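Local coordinates for protein PHB depolymerase (Penicillium funiculosum, PDB 2D81) that hydrolyses the ester bonds of polyhydroxybutyrate, probably releasing short hydroxybutyrate products from the biopolyester, at residues A[261-273]-A[279-293]. Numbering follows the deposited sequence.
Sequences PQAIPDYTIHAIW and SNPNGCWDWVGWYGS. With RB3 ((1R)-3-{[(1R)-3-methoxy-1-methyl-3-oxopropyl]oxy}-1-methyl-3-oxopropyl (3R)-3-hydroxybutanoate), chain C.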
loop_
_atom_site.group_PDB
_atom_site.type_symbol
_atom_site.label_atom_id
_atom_site.label_comp_id
_atom_site.label_asym_id
_atom_site.label_seq_id
_atom_site.Cartn_x
_atom_site.Cartn_y
_atom_site.Cartn_z
ATOM N N PRO A 261 7.823 -4.260 -0.114
ATOM C CA PRO A 261 8.955 -3.366 0.165
ATOM C C PRO A 261 9.009 -3.133 1.677
ATOM O O PRO A 261 7.992 -3.255 2.355
ATOM C CB PRO A 261 8.589 -2.088 -0.595
ATOM C CG PRO A 261 7.660 -2.586 -1.692
ATOM C CD PRO A 261 6.821 -3.596 -0.965
ATOM N N GLN A 262 10.181 -2.795 2.208
ATOM C CA GLN A 262 10.317 -2.633 3.654
ATOM C C GLN A 262 10.853 -1.264 4.048
ATOM O O GLN A 262 11.891 -0.831 3.551
ATOM C CB GLN A 262 11.244 -3.708 4.231
ATOM C CG GLN A 262 10.798 -5.151 3.989
ATOM C CD GLN A 262 9.453 -5.466 4.613
ATOM O OE1 GLN A 262 9.189 -5.117 5.761
ATOM N NE2 GLN A 262 8.599 -6.145 3.858
ATOM N N ALA A 263 10.147 -0.590 4.949
ATOM C CA ALA A 263 10.678 0.623 5.564
ATOM C C ALA A 263 11.564 0.221 6.741
ATOM O O ALA A 263 11.766 -0.965 6.999
ATOM C CB ALA A 263 9.534 1.522 6.039
ATOM N N ILE A 264 12.089 1.212 7.455
ATOM C CA ILE A 264 12.978 0.958 8.584
ATOM C C ILE A 264 12.886 2.120 9.572
ATOM O O ILE A 264 12.703 3.268 9.176
ATOM C CB ILE A 264 14.453 0.816 8.099
ATOM C CG1 ILE A 264 15.377 0.451 9.265
ATOM C CG2 ILE A 264 14.920 2.117 7.471
ATOM C CD1 ILE A 264 15.237 -0.972 9.741
ATOM N N PRO A 265 12.973 1.835 10.879
ATOM C CA PRO A 265 12.896 2.945 11.828
ATOM C C PRO A 265 14.010 3.953 11.545
ATOM O O PRO A 265 15.132 3.575 11.204
ATOM C CB PRO A 265 13.063 2.252 13.174
ATOM C CG PRO A 265 12.365 0.947 12.944
ATOM C CD PRO A 265 12.884 0.541 11.579
ATOM N N ASP A 266 13.681 5.235 11.670
ATOM C CA ASP A 266 14.631 6.321 11.456
ATOM C C ASP A 266 14.439 7.351 12.565
ATOM O O ASP A 266 13.455 8.090 12.578
ATOM C CB ASP A 266 14.394 6.958 10.076
ATOM C CG ASP A 266 15.162 8.257 9.878
ATOM O OD1 ASP A 266 16.135 8.513 10.620
ATOM O OD2 ASP A 266 14.793 9.025 8.963
ATOM N N TYR A 267 15.380 7.389 13.502
ATOM C CA TYR A 267 15.203 8.187 14.711
ATOM C C TYR A 267 15.626 9.639 14.523
ATOM O O TYR A 267 15.444 10.467 15.421
ATOM C CB TYR A 267 15.988 7.566 15.868
ATOM C CG TYR A 267 15.656 6.110 16.098
ATOM C CD1 TYR A 267 16.588 5.109 15.822
ATOM C CD2 TYR A 267 14.397 5.730 16.557
ATOM C CE1 TYR A 267 16.271 3.764 15.994
ATOM C CE2 TYR A 267 14.068 4.392 16.732
ATOM C CZ TYR A 267 15.008 3.413 16.448
ATOM O OH TYR A 267 14.682 2.087 16.615
ATOM N N THR A 268 16.181 9.949 13.355
ATOM C CA THR A 268 16.651 11.304 13.083
ATOM C C THR A 268 15.494 12.258 12.794
ATOM O O THR A 268 14.410 11.836 12.381
ATOM C CB THR A 268 17.643 11.336 11.895
ATOM O OG1 THR A 268 16.972 10.975 10.683
ATOM C CG2 THR A 268 18.791 10.367 12.141
ATOM N N ILE A 269 15.737 13.544 13.025
ATOM C CA ILE A 269 14.717 14.577 12.871
ATOM C C ILE A 269 14.761 15.181 11.468
ATOM O O ILE A 269 15.833 15.504 10.958
ATOM C CB ILE A 269 14.924 15.710 13.912
ATOM C CG1 ILE A 269 14.773 15.150 15.329
ATOM C CG2 ILE A 269 13.927 16.833 13.676
ATOM C CD1 ILE A 269 13.406 14.559 15.618
ATOM N N HIS A 270 13.589 15.333 10.856
ATOM C CA HIS A 270 13.470 15.880 9.507
ATOM C C HIS A 270 12.477 17.034 9.488
ATOM O O HIS A 270 11.445 16.981 10.155
ATOM C CB HIS A 270 12.969 14.806 8.538
ATOM C CG HIS A 270 13.891 13.636 8.387
ATOM N ND1 HIS A 270 15.024 13.676 7.602
ATOM C CD2 HIS A 270 13.849 12.394 8.924
ATOM C CE1 HIS A 270 15.639 12.508 7.662
ATOM N NE2 HIS A 270 14.947 11.713 8.458
ATOM N N ALA A 271 12.773 18.065 8.703
ATOM C CA ALA A 271 11.762 19.059 8.374
ATOM C C ALA A 271 10.697 18.370 7.529
ATOM O O ALA A 271 11.020 17.622 6.605
ATOM C CB ALA A 271 12.388 20.209 7.596
ATOM N N ILE A 272 9.430 18.604 7.848
ATOM C CA ILE A 272 8.353 18.013 7.059
ATOM C C ILE A 272 7.557 19.101 6.350
ATOM O O ILE A 272 7.899 20.283 6.442
ATOM C CB ILE A 272 7.409 17.154 7.936
ATOM C CG1 ILE A 272 6.906 17.959 9.136
ATOM C CG2 ILE A 272 8.140 15.905 8.406
ATOM C CD1 ILE A 272 5.851 17.222 9.957
ATOM N N TRP A 273 6.509 18.710 5.627
ATOM C CA TRP A 273 5.780 19.665 4.798
ATOM C C TRP A 273 5.307 20.899 5.558
ATOM O O TRP A 273 5.445 22.021 5.069
ATOM C CB TRP A 273 4.574 19.002 4.125
ATOM C CG TRP A 273 4.913 18.250 2.873
ATOM C CD1 TRP A 273 5.824 18.610 1.920
ATOM C CD2 TRP A 273 4.296 17.045 2.402
ATOM N NE1 TRP A 273 5.810 17.705 0.883
ATOM C CE2 TRP A 273 4.880 16.735 1.155
ATOM C CE3 TRP A 273 3.302 16.200 2.912
ATOM C CZ2 TRP A 273 4.504 15.612 0.408
ATOM C CZ3 TRP A 273 2.925 15.084 2.169
ATOM C CH2 TRP A 273 3.528 14.802 0.930
ATOM N N SER A 279 10.516 13.091 13.545
ATOM C CA SER A 279 11.317 11.901 13.295
ATOM C C SER A 279 10.408 10.775 12.813
ATOM O O SER A 279 9.189 10.941 12.744
ATOM C CB SER A 279 12.063 11.484 14.569
ATOM O OG SER A 279 11.173 11.301 15.657
ATOM N N ASN A 280 11.002 9.634 12.475
ATOM C CA ASN A 280 10.238 8.494 11.967
ATOM C C ASN A 280 10.653 7.215 12.697
ATOM O O ASN A 280 11.010 6.214 12.077
ATOM C CB ASN A 280 10.478 8.368 10.457
ATOM C CG ASN A 280 9.717 7.217 9.833
ATOM O OD1 ASN A 280 8.693 6.770 10.352
ATOM N ND2 ASN A 280 10.205 6.747 8.694
ATOM N N PRO A 281 10.590 7.232 14.037
ATOM C CA PRO A 281 10.964 6.082 14.865
ATOM C C PRO A 281 10.147 4.814 14.635
ATOM O O PRO A 281 10.597 3.718 14.967
ATOM C CB PRO A 281 10.804 6.618 16.284
ATOM C CG PRO A 281 9.646 7.554 16.144
ATOM C CD PRO A 281 9.996 8.295 14.869
ATOM N N ASN A 282 8.951 4.964 14.070
ATOM C CA ASN A 282 8.050 3.831 13.876
ATOM C C ASN A 282 8.225 3.144 12.520
ATOM O O ASN A 282 7.599 2.117 12.253
ATOM C CB ASN A 282 6.598 4.288 14.041
ATOM C CG ASN A 282 6.279 4.719 15.466
ATOM O OD1 ASN A 282 5.271 5.380 15.716
ATOM N ND2 ASN A 282 7.134 4.339 16.406
ATOM N N GLY A 283 9.073 3.704 11.664
ATOM C CA GLY A 283 9.327 3.075 10.381
ATOM C C GLY A 283 8.100 3.106 9.494
ATOM O O GLY A 283 7.675 2.077 8.946
ATOM N N CYS A 284 7.528 4.298 9.359
ATOM C CA CYS A 284 6.362 4.524 8.515
ATOM C C CYS A 284 6.794 4.848 7.090
ATOM O O CYS A 284 7.909 5.315 6.870
ATOM C CB CYS A 284 5.572 5.723 9.007
ATOM S SG CYS A 284 5.072 5.819 10.750
ATOM N N TRP A 285 5.893 4.646 6.131
ATOM C CA TRP A 285 6.101 5.165 4.783
ATOM C C TRP A 285 5.846 6.664 4.770
ATOM O O TRP A 285 5.056 7.174 5.565
ATOM C CB TRP A 285 5.175 4.467 3.783
ATOM C CG TRP A 285 5.466 3.014 3.670
ATOM C CD1 TRP A 285 4.779 1.986 4.250
ATOM C CD2 TRP A 285 6.577 2.424 2.990
ATOM N NE1 TRP A 285 5.400 0.788 3.976
ATOM C CE2 TRP A 285 6.506 1.031 3.205
ATOM C CE3 TRP A 285 7.630 2.939 2.224
ATOM C CZ2 TRP A 285 7.450 0.144 2.680
ATOM C CZ3 TRP A 285 8.570 2.057 1.700
ATOM C CH2 TRP A 285 8.473 0.676 1.931
ATOM N N ASP A 286 6.522 7.366 3.867
ATOM C CA ASP A 286 6.542 8.825 3.905
ATOM C C ASP A 286 5.311 9.461 3.257
ATOM O O ASP A 286 5.229 9.573 2.033
ATOM C CB ASP A 286 7.811 9.338 3.224
ATOM C CG ASP A 286 8.009 10.828 3.408
ATOM O OD1 ASP A 286 7.219 11.451 4.150
ATOM O OD2 ASP A 286 8.960 11.372 2.811
ATOM N N TRP A 287 4.358 9.876 4.088
ATOM C CA TRP A 287 3.210 10.648 3.619
ATOM C C TRP A 287 3.167 12.046 4.247
ATOM O O TRP A 287 2.141 12.731 4.195
ATOM C CB TRP A 287 1.902 9.904 3.924
ATOM C CG TRP A 287 1.635 9.674 5.388
ATOM C CD1 TRP A 287 2.247 8.763 6.204
ATOM C CD2 TRP A 287 0.693 10.379 6.207
ATOM N NE1 TRP A 287 1.740 8.856 7.481
ATOM C CE2 TRP A 287 0.787 9.841 7.510
ATOM C CE3 TRP A 287 -0.222 11.413 5.966
ATOM C CZ2 TRP A 287 0.001 10.303 8.570
ATOM C CZ3 TRP A 287 -1.005 11.874 7.022
ATOM C CH2 TRP A 287 -0.886 11.317 8.308
ATOM N N VAL A 288 4.284 12.477 4.828
ATOM C CA VAL A 288 4.319 13.766 5.522
ATOM C C VAL A 288 5.477 14.658 5.087
ATOM O O VAL A 288 5.524 15.839 5.442
ATOM C CB VAL A 288 4.396 13.577 7.054
ATOM C CG1 VAL A 288 3.173 12.821 7.538
ATOM C CG2 VAL A 288 5.676 12.834 7.429
ATOM N N GLY A 289 6.406 14.089 4.325
ATOM C CA GLY A 289 7.514 14.865 3.797
ATOM C C GLY A 289 8.834 14.699 4.533
ATOM O O GLY A 289 9.704 15.571 4.446
ATOM N N TRP A 290 8.998 13.590 5.252
ATOM C CA TRP A 290 10.270 13.303 5.915
ATOM C C TRP A 290 11.447 13.397 4.948
ATOM O O TRP A 290 12.475 14.002 5.254
ATOM C CB TRP A 290 10.268 11.897 6.524
ATOM C CG TRP A 290 9.519 11.754 7.807
ATOM C CD1 TRP A 290 9.731 12.443 8.967
ATOM C CD2 TRP A 290 8.474 10.819 8.081
ATOM N NE1 TRP A 290 8.883 11.989 9.951
ATOM C CE2 TRP A 290 8.100 10.991 9.432
ATOM C CE3 TRP A 290 7.817 9.847 7.314
ATOM C CZ2 TRP A 290 7.096 10.228 10.033
ATOM C CZ3 TRP A 290 6.818 9.087 7.912
ATOM C CH2 TRP A 290 6.466 9.284 9.260
ATOM N N TYR A 291 11.294 12.788 3.778
ATOM C CA TYR A 291 12.433 12.565 2.899
ATOM C C TYR A 291 12.369 13.391 1.621
ATOM O O TYR A 291 12.956 13.026 0.605
ATOM C CB TYR A 291 12.536 11.071 2.577
ATOM C CG TYR A 291 12.594 10.230 3.831
ATOM C CD1 TYR A 291 11.526 9.407 4.200
ATOM C CD2 TYR A 291 13.685 10.319 4.696
ATOM C CE1 TYR A 291 11.546 8.702 5.404
ATOM C CE2 TYR A 291 13.712 9.622 5.898
ATOM C CZ TYR A 291 12.643 8.817 6.247
ATOM O OH TYR A 291 12.673 8.136 7.446
ATOM N N GLY A 292 11.664 14.514 1.683
ATOM C CA GLY A 292 11.645 15.429 0.556
ATOM C C GLY A 292 10.287 16.066 0.347
ATOM O O GLY A 292 9.263 15.523 0.763
ATOM N N SER A 293 10.282 17.222 -0.307
ATOM C CA SER A 293 9.053 17.954 -0.567
ATOM C C SER A 293 8.174 17.259 -1.604
ATOM O O SER A 293 6.984 17.535 -1.690
ATOM C CB SER A 293 9.384 19.372 -1.040
ATOM O OG SER A 293 10.243 19.341 -2.164
HETATM O O1M RB3 C . -0.746 5.354 14.079
HETATM C C1A RB3 C . -0.246 5.059 12.972
HETATM O O1A RB3 C . 0.834 4.454 12.794
HETATM C C2A RB3 C . -1.028 5.474 11.724
HETATM C C3A RB3 C . -0.181 6.354 10.802
HETATM C C4A RB3 C . -1.030 6.750 9.592
HETATM O O3A RB3 C . 0.219 7.536 11.515
HETATM C C1B RB3 C . 1.484 7.930 11.201
HETATM O O1B RB3 C . 1.998 7.602 10.133
HETATM C C2B RB3 C . 2.248 8.787 12.213
HETATM C C3B RB3 C . 3.478 9.479 11.617
HETATM C C4B RB3 C . 3.084 10.476 10.526
HETATM O O3B RB3 C . 4.160 10.195 12.659
HETATM C C1C RB3 C . 5.028 9.406 13.350
HETATM O O1C RB3 C . 4.766 8.221 13.551
HETATM C C2C RB3 C . 6.324 10.018 13.884
HETATM C C3C RB3 C . 6.397 9.908 15.408
HETATM C C4C RB3 C . 7.683 10.550 15.933
HETATM O O3C RB3 C . 5.253 10.538 15.989
HETATM O O HOH W 1 13.210 9.350 16.817
HETATM O O HOH W 2 13.011 16.551 5.082
#
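The wall of the polyester-binding cleft is built here, where residues 261-273 arch over the segment 279-293, which lines the pocket of the bound trimer. Asp266 and Asn280 form an antiparallel hydrogen-bonded pair: Asp266 N meets Asn280 O at 2.9 Å, and Asn280 N returns the bond to Asp266 O. The Asp266 carboxylate, swung anti to its own N (chi1 169°), reaches Tyr291, whose OH donates to the anti lone pair of OD2 at 2.8 Å. His270 NE2 donates to the same oxygen on its syn side, while OD1 takes Thr268 OG1 and closes an Asx turn with Thr268 N. A carboxylate suits this place because its two oxygens accept all four donors, which hold it fixed. The edge of the Tyr291 ring meets the face of the His270 ring in a T-shaped pair, planes 68° apart, and Asn280 ND2 donates to the tyrosine OH, extending the network. Farther on, Trp273 N binds Val288 O at 3.0 Å; its indole NE1 reaches Ser293 O at 2.8 Å, and Gly289 CA makes a CH-pi contact over the five-membered ring; glycine suits this tight, positive-phi position. At the other end, Ala263 CB points its methyl at the face of the Trp285 six-membered ring, 4.1 Å from its centroid. In the pocket, Trp287 NE1 donates to ligand O1B at 2.9 Å, and Val288 and Trp290 touch methyl C4B: an aromatic-lined substrate cleft on an alpha/beta hydrolase fold.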